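PDB 3MKV: putative amidohydrolase from Unidentified, which probably acts as a zinc-dependent prolidase of the amidohydrolase superfamily, hydrolysing dipeptides that end in proline. Local coordinates for residues 75-78 with 79-83; 105-108 with 109-113; 277-280 with 281-285. All blocks are in the same frame, centred on the assembly; numbering follows the deposited sequence.

Contact 1. Residues 75-78 with 79-83; sequences LPRV and ATLPN
The carbonyl oxygen of R77 takes two hydrogen bonds from T80. OG1 of T80 lies 2.9 Å from O of R77, tilted 17° from the carbonyl plane, whereas the backbone N of T80 reaches O of R77 at 3.1 Å from well above that plane. With chi1 at 78°, OG1 of T80 sits between its own N and carbonyl carbon and folds back onto the preceding turn; CG2 of T80 packs on O of P76 at 3.5 Å. N of A79 donates to O of L75 (3.3 Å), while bonds from L81 N to the carbonyls of R77 and V78 are long and weak. These bonds close the turn of the short helix 75-78 as the chain passes into the loop leading to helix 83-99, with P82 at that helix's N-cap position, within the amidohydrolase TIM-barrel domain. The chain of R77 runs extended from CG to NE, and CD2 of L81 rests over one guanidinium face, 3.9 Å from NH2 of R77 and offset toward the rim. E72 forms a salt bridge with R77 NH1. CB of L81 also touches O of V78 at 3.5 Å. S149 of a second subunit hydrogen-bonds O of T80.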
loop_
_atom_site.group_PDB
_atom_site.type_symbol
_atom_site.label_atom_id
_atom_site.label_comp_id
_atom_site.label_asym_id
_atom_site.label_seq_id
_atom_site.Cartn_x
_atom_site.Cartn_y
_atom_site.Cartn_z
ATOM N N LEU A 75 4.767 -26.918 -14.593
ATOM C CA LEU A 75 3.615 -26.323 -13.943
ATOM C C LEU A 75 3.813 -24.841 -13.624
ATOM O O LEU A 75 2.907 -24.034 -13.827
ATOM C CB LEU A 75 3.265 -27.122 -12.689
ATOM C CG LEU A 75 2.944 -28.591 -13.006
ATOM C CD1 LEU A 75 2.582 -29.368 -11.749
ATOM C CD2 LEU A 75 1.823 -28.676 -14.027
ATOM N N PRO A 76 5.008 -24.473 -13.138
ATOM C CA PRO A 76 5.238 -23.059 -12.899
ATOM C C PRO A 76 4.996 -22.277 -14.175
ATOM O O PRO A 76 4.414 -21.191 -14.140
ATOM C CB PRO A 76 6.718 -23.001 -12.514
ATOM C CG PRO A 76 7.012 -24.356 -11.956
ATOM C CD PRO A 76 6.183 -25.295 -12.800
ATOM N N ARG A 77 5.443 -22.816 -15.302
ATOM C CA ARG A 77 5.237 -22.118 -16.561
ATOM C C ARG A 77 3.756 -22.040 -16.934
ATOM O O ARG A 77 3.309 -21.048 -17.512
ATOM C CB ARG A 77 6.039 -22.737 -17.708
ATOM C CG ARG A 77 5.743 -22.034 -19.028
ATOM C CD ARG A 77 6.541 -22.582 -20.199
ATOM N NE ARG A 77 6.231 -21.837 -21.420
ATOM C CZ ARG A 77 5.385 -22.249 -22.362
ATOM N NH1 ARG A 77 4.762 -23.418 -22.249
ATOM N NH2 ARG A 77 5.168 -21.494 -23.428
ATOM N N VAL A 78 2.995 -23.077 -16.599
ATOM C CA VAL A 78 1.563 -23.096 -16.924
ATOM C C VAL A 78 0.776 -21.953 -16.248
ATOM O O VAL A 78 -0.214 -21.474 -16.798
ATOM C CB VAL A 78 0.917 -24.477 -16.643
ATOM C CG1 VAL A 78 -0.549 -24.468 -17.013
ATOM C CG2 VAL A 78 1.647 -25.591 -17.421
ATOM N N ALA A 79 1.228 -21.494 -15.083
ATOM C CA ALA A 79 0.505 -20.447 -14.363
ATOM C C ALA A 79 0.717 -19.060 -14.968
ATOM O O ALA A 79 -0.030 -18.128 -14.675
ATOM C CB ALA A 79 0.871 -20.446 -12.881
ATOM N N THR A 80 1.739 -18.927 -15.807
ATOM C CA THR A 80 2.033 -17.658 -16.467
ATOM C C THR A 80 1.379 -17.564 -17.845
ATOM O O THR A 80 1.236 -16.480 -18.398
ATOM C CB THR A 80 3.549 -17.461 -16.632
ATOM O OG1 THR A 80 4.003 -18.253 -17.731
ATOM C CG2 THR A 80 4.276 -17.882 -15.358
ATOM N N LEU A 81 1.003 -18.707 -18.404
ATOM C CA LEU A 81 0.221 -18.740 -19.632
ATOM C C LEU A 81 -1.121 -18.014 -19.486
ATOM O O LEU A 81 -1.735 -18.012 -18.412
ATOM C CB LEU A 81 -0.026 -20.184 -20.047
ATOM C CG LEU A 81 1.229 -20.952 -20.454
ATOM C CD1 LEU A 81 0.846 -22.336 -20.920
ATOM C CD2 LEU A 81 1.964 -20.186 -21.558
ATOM N N PRO A 82 -1.579 -17.392 -20.574
ATOM C CA PRO A 82 -2.849 -16.703 -20.626
ATOM C C PRO A 82 -4.005 -17.602 -20.211
ATOM O O PRO A 82 -4.036 -18.779 -20.563
ATOM C CB PRO A 82 -2.979 -16.349 -22.110
ATOM C CG PRO A 82 -1.564 -16.211 -22.564
ATOM C CD PRO A 82 -0.859 -17.316 -21.854
ATOM N N ASN A 83 -4.956 -17.028 -19.483
ATOM C CA ASN A 83 -6.115 -17.750 -18.994
ATOM C C ASN A 83 -6.942 -18.363 -20.129
ATOM O O ASN A 83 -7.549 -19.417 -19.972
ATOM C CB ASN A 83 -6.966 -16.816 -18.135
ATOM C CG ASN A 83 -6.310 -16.489 -16.792
ATOM O OD1 ASN A 83 -5.677 -17.345 -16.158
ATOM N ND2 ASN A 83 -6.484 -15.250 -16.338
#

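Contact 2. Residues 105-108 with 109-113; sequences VRDA and GGAGY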
loop_
_atom_site.group_PDB
_atom_site.type_symbol
_atom_site.label_atom_id
_atom_site.label_comp_id
_atom_site.label_asym_id
_atom_site.label_seq_id
_atom_site.Cartn_x
_atom_site.Cartn_y
_atom_site.Cartn_z
ATOM N N VAL A 105 -14.535 -37.426 -12.131
ATOM C CA VAL A 105 -13.178 -37.263 -11.625
ATOM C C VAL A 105 -13.106 -36.302 -10.440
ATOM O O VAL A 105 -13.916 -35.375 -10.314
ATOM C CB VAL A 105 -12.213 -36.797 -12.717
ATOM C CG1 VAL A 105 -12.022 -37.904 -13.768
ATOM C CG2 VAL A 105 -12.712 -35.477 -13.347
ATOM N N ARG A 106 -12.136 -36.538 -9.564
ATOM C CA ARG A 106 -11.836 -35.583 -8.509
ATOM C C ARG A 106 -10.579 -34.854 -8.916
ATOM O O ARG A 106 -9.514 -35.462 -9.082
ATOM C CB ARG A 106 -11.638 -36.273 -7.159
ATOM C CG ARG A 106 -11.599 -35.312 -5.978
ATOM C CD ARG A 106 -11.387 -36.057 -4.682
ATOM N NE ARG A 106 -10.092 -36.735 -4.662
ATOM C CZ ARG A 106 -9.535 -37.229 -3.565
ATOM N NH1 ARG A 106 -10.159 -37.102 -2.406
ATOM N NH2 ARG A 106 -8.358 -37.839 -3.626
ATOM N N ASP A 107 -10.707 -33.546 -9.107
ATOM C CA ASP A 107 -9.554 -32.751 -9.479
ATOM C C ASP A 107 -8.809 -32.317 -8.222
ATOM O O ASP A 107 -9.396 -31.751 -7.295
ATOM C CB ASP A 107 -9.945 -31.560 -10.352
ATOM C CG ASP A 107 -8.741 -30.763 -10.803
ATOM O OD1 ASP A 107 -8.175 -30.015 -9.979
ATOM O OD2 ASP A 107 -8.349 -30.890 -11.975
ATOM N N ALA A 108 -7.512 -32.603 -8.201
ATOM C CA ALA A 108 -6.714 -32.469 -7.000
ATOM C C ALA A 108 -6.038 -31.103 -6.884
ATOM O O ALA A 108 -5.299 -30.854 -5.940
ATOM C CB ALA A 108 -5.684 -33.593 -6.940
ATOM N N GLY A 109 -6.298 -30.212 -7.834
ATOM C CA GLY A 109 -5.735 -28.882 -7.776
ATOM C C GLY A 109 -5.696 -28.210 -9.131
ATOM O O GLY A 109 -5.149 -28.760 -10.101
ATOM N N GLY A 110 -6.277 -27.014 -9.193
ATOM C CA GLY A 110 -6.344 -26.255 -10.427
ATOM C C GLY A 110 -7.776 -25.935 -10.760
ATOM O O GLY A 110 -8.321 -24.949 -10.272
ATOM N N ALA A 111 -8.388 -26.794 -11.574
ATOM C CA ALA A 111 -9.773 -26.629 -11.995
ATOM C C ALA A 111 -10.654 -26.164 -10.858
ATOM O O ALA A 111 -10.669 -26.765 -9.781
ATOM C CB ALA A 111 -10.310 -27.918 -12.559
ATOM N N GLY A 112 -11.399 -25.095 -11.108
ATOM C CA GLY A 112 -12.332 -24.587 -10.127
ATOM C C GLY A 112 -13.770 -24.772 -10.562
ATOM O O GLY A 112 -14.070 -25.404 -11.583
ATOM N N TYR A 113 -14.663 -24.200 -9.775
ATOM C CA TYR A 113 -16.094 -24.320 -10.003
ATOM C C TYR A 113 -16.560 -23.910 -11.413
ATOM O O TYR A 113 -17.506 -24.484 -11.934
ATOM C CB TYR A 113 -16.813 -23.520 -8.931
ATOM C CG TYR A 113 -18.307 -23.625 -8.936
ATOM C CD1 TYR A 113 -18.939 -24.735 -8.406
ATOM C CD2 TYR A 113 -19.087 -22.592 -9.428
ATOM C CE1 TYR A 113 -20.322 -24.822 -8.384
ATOM C CE2 TYR A 113 -20.460 -22.670 -9.423
ATOM C CZ TYR A 113 -21.080 -23.786 -8.896
ATOM O OH TYR A 113 -22.461 -23.872 -8.883
HETATM O O HOH W 1 -9.715 -28.587 -8.333
HETATM O O HOH W 2 -6.699 -28.858 -12.461
#
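D107, the last residue of strand 102-107, turns its side chain toward the loop 109-113 that follows. From CB, chi1 of -177° sets CG anti to the backbone N and beside the carbonyl carbon, and CG of D107 comes to 3.7 Å from CB of A111. OD1 of D107 accepts a hydrogen bond from N of G109 at 2.9 Å, from 41° out of the carboxylate plane, with an N-H...O angle of 151°. A water lying 2.7 Å from OD1 of D107 also approaches O of A111. OD2 of D107 touches CB of A111 at 3.6 Å and accepts a hydrogen bond from a second water at 2.7 Å. That water also donates to O of G109 and lies 2.8 Å from N of A111, from which it accepts, so it links the loop backbone to the carboxylate. OD2 is gripped further by N of V68. G109 and G110 adopt backbone angles that would press a CB against the preceding carbonyl oxygen. O of G109 is hydrogen-bonded to ND1 of the zinc ligand H67, and O of A108 to NZ of the carboxylated lysine at 193. This is a second-shell loop at a strand's C-terminal end, where TIM-barrel amidohydrolases carry their binuclear metal site.

Contact 3. Residues 277-280 with 281-285; sequences LVTY and DALAS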
loop_
_atom_site.group_PDB
_atom_site.type_symbol
_atom_site.label_atom_id
_atom_site.label_comp_id
_atom_site.label_asym_id
_atom_site.label_seq_id
_atom_site.Cartn_x
_atom_site.Cartn_y
_atom_site.Cartn_z
ATOM N N LEU A 277 0.336 -44.360 -9.367
ATOM C CA LEU A 277 1.539 -45.017 -9.929
ATOM C C LEU A 277 1.886 -44.681 -11.384
ATOM O O LEU A 277 3.051 -44.520 -11.734
ATOM C CB LEU A 277 1.433 -46.546 -9.778
ATOM C CG LEU A 277 1.170 -47.061 -8.365
ATOM C CD1 LEU A 277 1.082 -48.573 -8.338
ATOM C CD2 LEU A 277 2.261 -46.573 -7.425
ATOM N N VAL A 278 0.877 -44.598 -12.234
ATOM C CA VAL A 278 1.113 -44.393 -13.659
ATOM C C VAL A 278 1.922 -43.122 -13.929
ATOM O O VAL A 278 2.709 -43.056 -14.882
ATOM C CB VAL A 278 -0.221 -44.346 -14.436
ATOM C CG1 VAL A 278 -1.097 -43.197 -13.927
ATOM C CG2 VAL A 278 0.033 -44.255 -15.938
ATOM N N THR A 279 1.731 -42.111 -13.089
ATOM C CA THR A 279 2.396 -40.838 -13.296
ATOM C C THR A 279 3.907 -40.948 -13.135
ATOM O O THR A 279 4.659 -40.318 -13.878
ATOM C CB THR A 279 1.862 -39.744 -12.363
ATOM O OG1 THR A 279 2.462 -38.494 -12.718
ATOM C CG2 THR A 279 2.185 -40.065 -10.913
ATOM N N TYR A 280 4.354 -41.747 -12.175
ATOM C CA TYR A 280 5.792 -41.906 -11.955
ATOM C C TYR A 280 6.475 -42.619 -13.123
ATOM O O TYR A 280 7.556 -42.213 -13.561
ATOM C CB TYR A 280 6.058 -42.577 -10.606
ATOM C CG TYR A 280 5.295 -41.868 -9.514
ATOM C CD1 TYR A 280 5.500 -40.516 -9.285
ATOM C CD2 TYR A 280 4.346 -42.529 -8.739
ATOM C CE1 TYR A 280 4.802 -39.836 -8.308
ATOM C CE2 TYR A 280 3.635 -41.852 -7.751
ATOM C CZ TYR A 280 3.874 -40.500 -7.548
ATOM O OH TYR A 280 3.193 -39.785 -6.590
ATOM N N ASP A 281 5.830 -43.659 -13.643
ATOM C CA ASP A 281 6.324 -44.354 -14.826
ATOM C C ASP A 281 6.481 -43.428 -16.038
ATOM O O ASP A 281 7.345 -43.650 -16.890
ATOM C CB ASP A 281 5.403 -45.523 -15.181
ATOM C CG ASP A 281 5.498 -46.666 -14.181
ATOM O OD1 ASP A 281 4.942 -47.752 -14.465
ATOM O OD2 ASP A 281 6.131 -46.476 -13.115
ATOM N N ALA A 282 5.641 -42.400 -16.113
ATOM C CA ALA A 282 5.654 -41.470 -17.239
ATOM C C ALA A 282 6.679 -40.358 -17.063
ATOM O O ALA A 282 7.323 -39.944 -18.026
ATOM C CB ALA A 282 4.271 -40.877 -17.456
ATOM N N LEU A 283 6.819 -39.857 -15.841
ATOM C CA LEU A 283 7.802 -38.820 -15.573
ATOM C C LEU A 283 9.199 -39.319 -15.928
ATOM O O LEU A 283 10.024 -38.574 -16.464
ATOM C CB LEU A 283 7.744 -38.383 -14.107
ATOM C CG LEU A 283 6.525 -37.552 -13.691
ATOM C CD1 LEU A 283 6.462 -37.380 -12.183
ATOM C CD2 LEU A 283 6.528 -36.198 -14.399
ATOM N N ALA A 284 9.453 -40.591 -15.638
ATOM C CA ALA A 284 10.737 -41.206 -15.952
ATOM C C ALA A 284 10.919 -41.415 -17.458
ATOM O O ALA A 284 11.986 -41.141 -17.997
ATOM C CB ALA A 284 10.888 -42.526 -15.204
ATOM N N SER A 285 9.868 -41.881 -18.130
ATOM C CA SER A 285 9.938 -42.262 -19.548
ATOM C C SER A 285 10.043 -41.093 -20.526
ATOM O O SER A 285 10.843 -41.125 -21.460
ATOM C CB SER A 285 8.719 -43.112 -19.935
ATOM O OG SER A 285 8.508 -44.168 -19.014
#
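T279 and L283 lie side by side one turn apart, pointing the same way, on the helix 277-286 that follows strand 272-274 in the amidohydrolase TIM-barrel domain. CG of L283 presses on O of T279 at 3.3 Å, the same oxygen that accepts N of L283 at 3.0 Å with an N-H...O angle of 158°. CD1 of L283 reaches OG1 of T279 at 4.2 Å and meets the Y280 ring obliquely, 4.4 Å from CD1 of Y280. The same ring carries CG2 of T279 over the centre of one face, 3.5 Å above its plane. This follows from chi1 of -174° in T279, which sends OG1 anti to the backbone N and places CG2 between N and the carbonyl carbon. Backbone bonds from A282 N to V278 O and from A284 N to Y280 O continue the helix.

Outside this layer, OG1 of T279 is hydrogen-bonded to the backbone O of D326, a zinc ligand, which joins the helix to that residue's loop. The hydroxyl of Y280 is hydrogen-bonded to that of Y236, with V303 and H304 of helix 300-304 against its side chain; a sulfate ion, probably from the crystallisation liquor, lies about 4 Å from that side chain. E338 accepts the N-H groups of L277 and V278, and I341 of helix 337-343 packs on V278. OD2 of D281 holds a weak hydrogen bond with NE2 of H304.

Overall arrangement
Contacts 1, 2 and 3 follow in that order along the chain, all within the amidohydrolase family region, and none touches another. Centres of contacts 1 and 2 are about 16 Å apart, those of contacts 2 and 3 about 21 Å, and those of contacts 1 and 3 about 22 Å. Helix 83-99 leads from contact 1 to strand 102-107, which ends in contact 2; helix 277-286 of contact 3 comes much later. Contact 2 comes nearest a zinc ion, about 4 Å from the side chain of A108, against about 6 Å for Y280 and about 7 Å for L75. Contacts 2 and 3 reach metal ligands. Contact 1 meets two neighbouring subunits and contact 2 meets another through Y113; no other chain touches contact 3.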